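Local atomic coordinates of proteasome assembly chaperone 2 (PAC2) homologue Rv2125 (Mycobacterium tuberculosis, PDB entry 5UN0), a protein that is of unknown function but is related to the eukaryotic proteasome assembly chaperone PAC2 and may likewise act in protein assembly. Residues E39-N47 with V86-F95. Residues are numbered along the deposited sequence; the frame is centred on the assembly and turned at random.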
loop_
_atom_site.group_PDB
_atom_site.type_symbol
_atom_site.label_atom_id
_atom_site.label_comp_id
_atom_site.label_asym_id
_atom_site.label_seq_id
_atom_site.Cartn_x
_atom_site.Cartn_y
_atom_site.Cartn_z
ATOM N N GLU A 39 13.652 -2.055 9.600
ATOM C CA GLU A 39 12.233 -2.334 9.407
ATOM C C GLU A 39 11.365 -1.108 9.760
ATOM O O GLU A 39 10.152 -1.114 9.543
ATOM C CB GLU A 39 11.828 -3.610 10.185
ATOM C CG GLU A 39 11.704 -3.446 11.691
ATOM C CD GLU A 39 11.461 -4.761 12.425
ATOM O OE1 GLU A 39 11.124 -5.789 11.770
ATOM O OE2 GLU A 39 11.604 -4.756 13.676
ATOM N N ALA A 40 11.989 -0.070 10.300
ATOM C CA ALA A 40 11.330 1.224 10.439
ATOM C C ALA A 40 10.969 1.843 9.082
ATOM O O ALA A 40 10.069 2.659 9.004
ATOM C CB ALA A 40 12.213 2.181 11.215
ATOM N N TYR A 41 11.681 1.468 8.032
ATOM C CA TYR A 41 11.529 2.103 6.721
ATOM C C TYR A 41 10.666 1.338 5.715
ATOM O O TYR A 41 10.199 1.941 4.769
ATOM C CB TYR A 41 12.921 2.376 6.115
ATOM C CG TYR A 41 13.798 3.159 7.061
ATOM C CD1 TYR A 41 13.338 4.328 7.629
ATOM C CD2 TYR A 41 15.055 2.713 7.416
ATOM C CE1 TYR A 41 14.114 5.051 8.509
ATOM C CE2 TYR A 41 15.840 3.424 8.311
ATOM C CZ TYR A 41 15.359 4.596 8.859
ATOM O OH TYR A 41 16.099 5.339 9.744
ATOM N N TYR A 42 10.428 0.047 5.955
ATOM C CA TYR A 42 9.859 -0.857 4.936
ATOM C C TYR A 42 8.528 -1.534 5.265
ATOM O O TYR A 42 8.379 -2.182 6.316
ATOM C CB TYR A 42 10.887 -1.921 4.546
ATOM C CG TYR A 42 12.103 -1.304 3.912
ATOM C CD1 TYR A 42 13.330 -1.232 4.588
ATOM C CD2 TYR A 42 12.027 -0.746 2.644
ATOM C CE1 TYR A 42 14.444 -0.643 4.004
ATOM C CE2 TYR A 42 13.138 -0.166 2.059
ATOM C CZ TYR A 42 14.337 -0.113 2.742
ATOM O OH TYR A 42 15.399 0.483 2.114
ATOM N N ASP A 43 7.576 -1.356 4.336
ATOM C CA ASP A 43 6.274 -2.054 4.288
ATOM C C ASP A 43 6.522 -3.285 3.440
ATOM O O ASP A 43 6.809 -3.172 2.244
ATOM C CB ASP A 43 5.187 -1.161 3.637
ATOM C CG ASP A 43 3.764 -1.770 3.672
ATOM O OD1 ASP A 43 3.572 -2.914 3.223
ATOM O OD2 ASP A 43 2.813 -1.072 4.122
ATOM N N TYR A 44 6.400 -4.456 4.066
ATOM C CA TYR A 44 6.868 -5.693 3.465
ATOM C C TYR A 44 5.851 -6.399 2.576
ATOM O O TYR A 44 6.189 -7.355 1.902
ATOM C CB TYR A 44 7.358 -6.623 4.550
ATOM C CG TYR A 44 8.607 -6.127 5.235
ATOM C CD1 TYR A 44 9.769 -5.918 4.517
ATOM C CD2 TYR A 44 8.632 -5.887 6.604
ATOM C CE1 TYR A 44 10.920 -5.467 5.132
ATOM C CE2 TYR A 44 9.789 -5.437 7.238
ATOM C CZ TYR A 44 10.936 -5.227 6.496
ATOM O OH TYR A 44 12.104 -4.780 7.086
ATOM N N GLN A 45 4.606 -5.936 2.553
ATOM C CA GLN A 45 3.675 -6.410 1.536
ATOM C C GLN A 45 3.966 -5.697 0.224
ATOM O O GLN A 45 3.745 -6.257 -0.847
ATOM C CB GLN A 45 2.231 -6.180 1.956
ATOM C CG GLN A 45 1.630 -7.329 2.740
ATOM C CD GLN A 45 0.227 -7.035 3.230
ATOM O OE1 GLN A 45 -0.422 -6.105 2.771
ATOM N NE2 GLN A 45 -0.250 -7.836 4.168
ATOM N N VAL A 46 4.471 -4.467 0.304
ATOM C CA VAL A 46 4.763 -3.689 -0.882
ATOM C C VAL A 46 6.078 -4.135 -1.429
ATOM O O VAL A 46 6.159 -4.575 -2.578
ATOM C CB VAL A 46 4.846 -2.208 -0.569
ATOM C CG1 VAL A 46 5.214 -1.423 -1.815
ATOM C CG2 VAL A 46 3.516 -1.722 -0.015
ATOM N N ASN A 47 7.110 -4.022 -0.595
ATOM C CA ASN A 47 8.440 -4.556 -0.903
ATOM C C ASN A 47 8.651 -5.901 -0.238
ATOM O O ASN A 47 9.166 -5.966 0.898
ATOM C CB ASN A 47 9.539 -3.626 -0.376
ATOM C CG ASN A 47 9.534 -2.273 -1.030
ATOM O OD1 ASN A 47 9.743 -1.267 -0.358
ATOM N ND2 ASN A 47 9.329 -2.229 -2.344
ATOM N N VAL A 86 15.702 -0.113 -2.831
ATOM C CA VAL A 86 14.308 0.224 -3.013
ATOM C C VAL A 86 13.911 1.435 -2.198
ATOM O O VAL A 86 14.439 1.682 -1.108
ATOM C CB VAL A 86 13.361 -0.937 -2.631
ATOM C CG1 VAL A 86 13.736 -2.223 -3.367
ATOM C CG2 VAL A 86 13.320 -1.140 -1.117
ATOM N N GLU A 87 12.930 2.154 -2.727
ATOM C CA GLU A 87 12.406 3.331 -2.087
ATOM C C GLU A 87 11.640 2.936 -0.844
ATOM O O GLU A 87 10.622 2.270 -0.940
ATOM C CB GLU A 87 11.496 4.077 -3.062
ATOM C CG GLU A 87 10.743 5.258 -2.479
ATOM C CD GLU A 87 9.766 5.842 -3.474
ATOM O OE1 GLU A 87 8.937 5.090 -4.007
ATOM O OE2 GLU A 87 9.832 7.050 -3.731
ATOM N N PRO A 88 12.114 3.353 0.338
ATOM C CA PRO A 88 11.353 3.009 1.539
ATOM C C PRO A 88 9.901 3.452 1.465
ATOM O O PRO A 88 9.550 4.329 0.672
ATOM C CB PRO A 88 12.058 3.788 2.641
ATOM C CG PRO A 88 12.815 4.877 1.937
ATOM C CD PRO A 88 13.238 4.251 0.645
ATOM N N ASN A 89 9.067 2.831 2.280
ATOM C CA ASN A 89 7.678 3.202 2.363
ATOM C C ASN A 89 7.359 4.213 3.459
ATOM O O ASN A 89 6.248 4.746 3.511
ATOM C CB ASN A 89 6.843 1.950 2.601
ATOM C CG ASN A 89 6.906 0.973 1.440
ATOM O OD1 ASN A 89 6.058 0.995 0.540
ATOM N ND2 ASN A 89 7.914 0.107 1.456
ATOM N N MET A 90 8.303 4.451 4.361
ATOM C CA MET A 90 8.007 5.268 5.551
ATOM C C MET A 90 9.228 5.839 6.246
ATOM O O MET A 90 10.355 5.464 5.951
ATOM C CB MET A 90 7.169 4.464 6.547
ATOM C CG MET A 90 7.650 3.048 6.726
ATOM S SD MET A 90 6.388 1.904 7.267
ATOM C CE MET A 90 5.183 2.079 5.945
ATOM N N ARG A 91 8.971 6.754 7.170
ATOM C CA ARG A 91 10.011 7.490 7.911
ATOM C C ARG A 91 11.119 8.081 7.013
ATOM O O ARG A 91 12.297 8.089 7.379
ATOM C CB ARG A 91 10.595 6.638 9.042
ATOM C CG ARG A 91 9.584 6.314 10.128
ATOM C CD ARG A 91 10.263 6.027 11.463
ATOM N NE ARG A 91 9.324 5.615 12.515
ATOM C CZ ARG A 91 8.597 6.445 13.274
ATOM N NH1 ARG A 91 8.672 7.760 13.097
ATOM N NH2 ARG A 91 7.775 5.961 14.207
ATOM N N TRP A 92 10.702 8.559 5.841
ATOM C CA TRP A 92 11.572 9.207 4.870
ATOM C C TRP A 92 12.460 10.239 5.530
ATOM O O TRP A 92 13.655 10.269 5.316
ATOM C CB TRP A 92 10.721 9.878 3.776
ATOM C CG TRP A 92 10.144 8.943 2.787
ATOM C CD1 TRP A 92 10.055 7.600 2.899
ATOM C CD2 TRP A 92 9.546 9.282 1.524
ATOM N NE1 TRP A 92 9.472 7.067 1.777
ATOM C CE2 TRP A 92 9.144 8.081 0.918
ATOM C CE3 TRP A 92 9.327 10.485 0.841
ATOM C CZ2 TRP A 92 8.520 8.041 -0.327
ATOM C CZ3 TRP A 92 8.711 10.449 -0.401
ATOM C CH2 TRP A 92 8.314 9.234 -0.974
ATOM N N ARG A 93 11.870 11.121 6.302
ATOM C CA ARG A 93 12.647 12.187 6.963
ATOM C C ARG A 93 13.858 11.655 7.755
ATOM O O ARG A 93 14.952 12.186 7.651
ATOM C CB ARG A 93 11.739 12.962 7.914
ATOM C CG ARG A 93 12.121 14.403 8.118
ATOM C CD ARG A 93 10.950 15.132 8.751
ATOM N NE ARG A 93 9.771 15.143 7.865
ATOM C CZ ARG A 93 8.541 14.752 8.205
ATOM N NH1 ARG A 93 8.273 14.282 9.420
ATOM N NH2 ARG A 93 7.556 14.842 7.327
ATOM N N THR A 94 13.633 10.607 8.542
ATOM C CA THR A 94 14.659 9.978 9.356
ATOM C C THR A 94 15.605 9.086 8.550
ATOM O O THR A 94 16.779 8.888 8.930
ATOM C CB THR A 94 13.994 9.117 10.436
ATOM O OG1 THR A 94 12.777 9.746 10.858
ATOM C CG2 THR A 94 14.939 8.951 11.632
ATOM N N PHE A 95 15.072 8.528 7.457
ATOM C CA PHE A 95 15.838 7.744 6.480
ATOM C C PHE A 95 16.885 8.646 5.871
ATOM O O PHE A 95 18.043 8.254 5.708
ATOM C CB PHE A 95 14.899 7.223 5.387
ATOM C CG PHE A 95 15.578 6.451 4.274
ATOM C CD1 PHE A 95 15.734 5.074 4.360
ATOM C CD2 PHE A 95 16.008 7.086 3.127
ATOM C CE1 PHE A 95 16.338 4.355 3.347
ATOM C CE2 PHE A 95 16.615 6.374 2.110
ATOM C CZ PHE A 95 16.780 5.006 2.223
HETATM O O HOH W 1 8.527 3.391 11.249
#
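Tyr41 O receives two backbone donors from the turn opposite: Asn89 N at 2.9 Å, in a bent bond (N-H...O 135°), and, more weakly, Met90 N. Tyr41 and Met90, whose CA atoms lie 4.9 Å apart, are the closest CA pair between the two segments. The Tyr41 ring is enclosed on several sides. Phe95 turns its edge to one face in a T-shaped pair, with centroids 5.3 Å apart and planes at 84°, and Phe95 CB adds a CH-pi contact over that same ring. Ala40 CB lies over the opposite face, while Met90 O sits at the ring edge. The Tyr41 hydroxyl is hydrogen-bonded to Glu98, about one turn beyond Phe95 on helix 92-105.

In the fold, the contact joins the loop between strands 31-36 and 50-54 to the linker from strand 80-85 into helix 92-105, which begins the beta-alpha-beta crossover to the parallel strand 110-119, with Arg91 as N-cap. Trp92 NE1 reaches back to Pro88 O at 3.0 Å, approaching from above the carbonyl plane, and ties the first turn of the helix to this linker.

Tyr42 packs against the strand end of the linker: its CE2 meets Val86 CG2 and Pro88 CA obliquely. With CG anti to the backbone N (chi1 -174°), Asp43 can bring OD1 to Gln45 N at 3.3 Å, forming an Asx turn, while its CB packs on the Asn89 side chain. A water donates to Ala40 O and accepts, weakly, from Arg91 NE. Trp92 packs against Tyr44 of the second subunit, and Glu87 forms a salt bridge with Arg48 of that subunit.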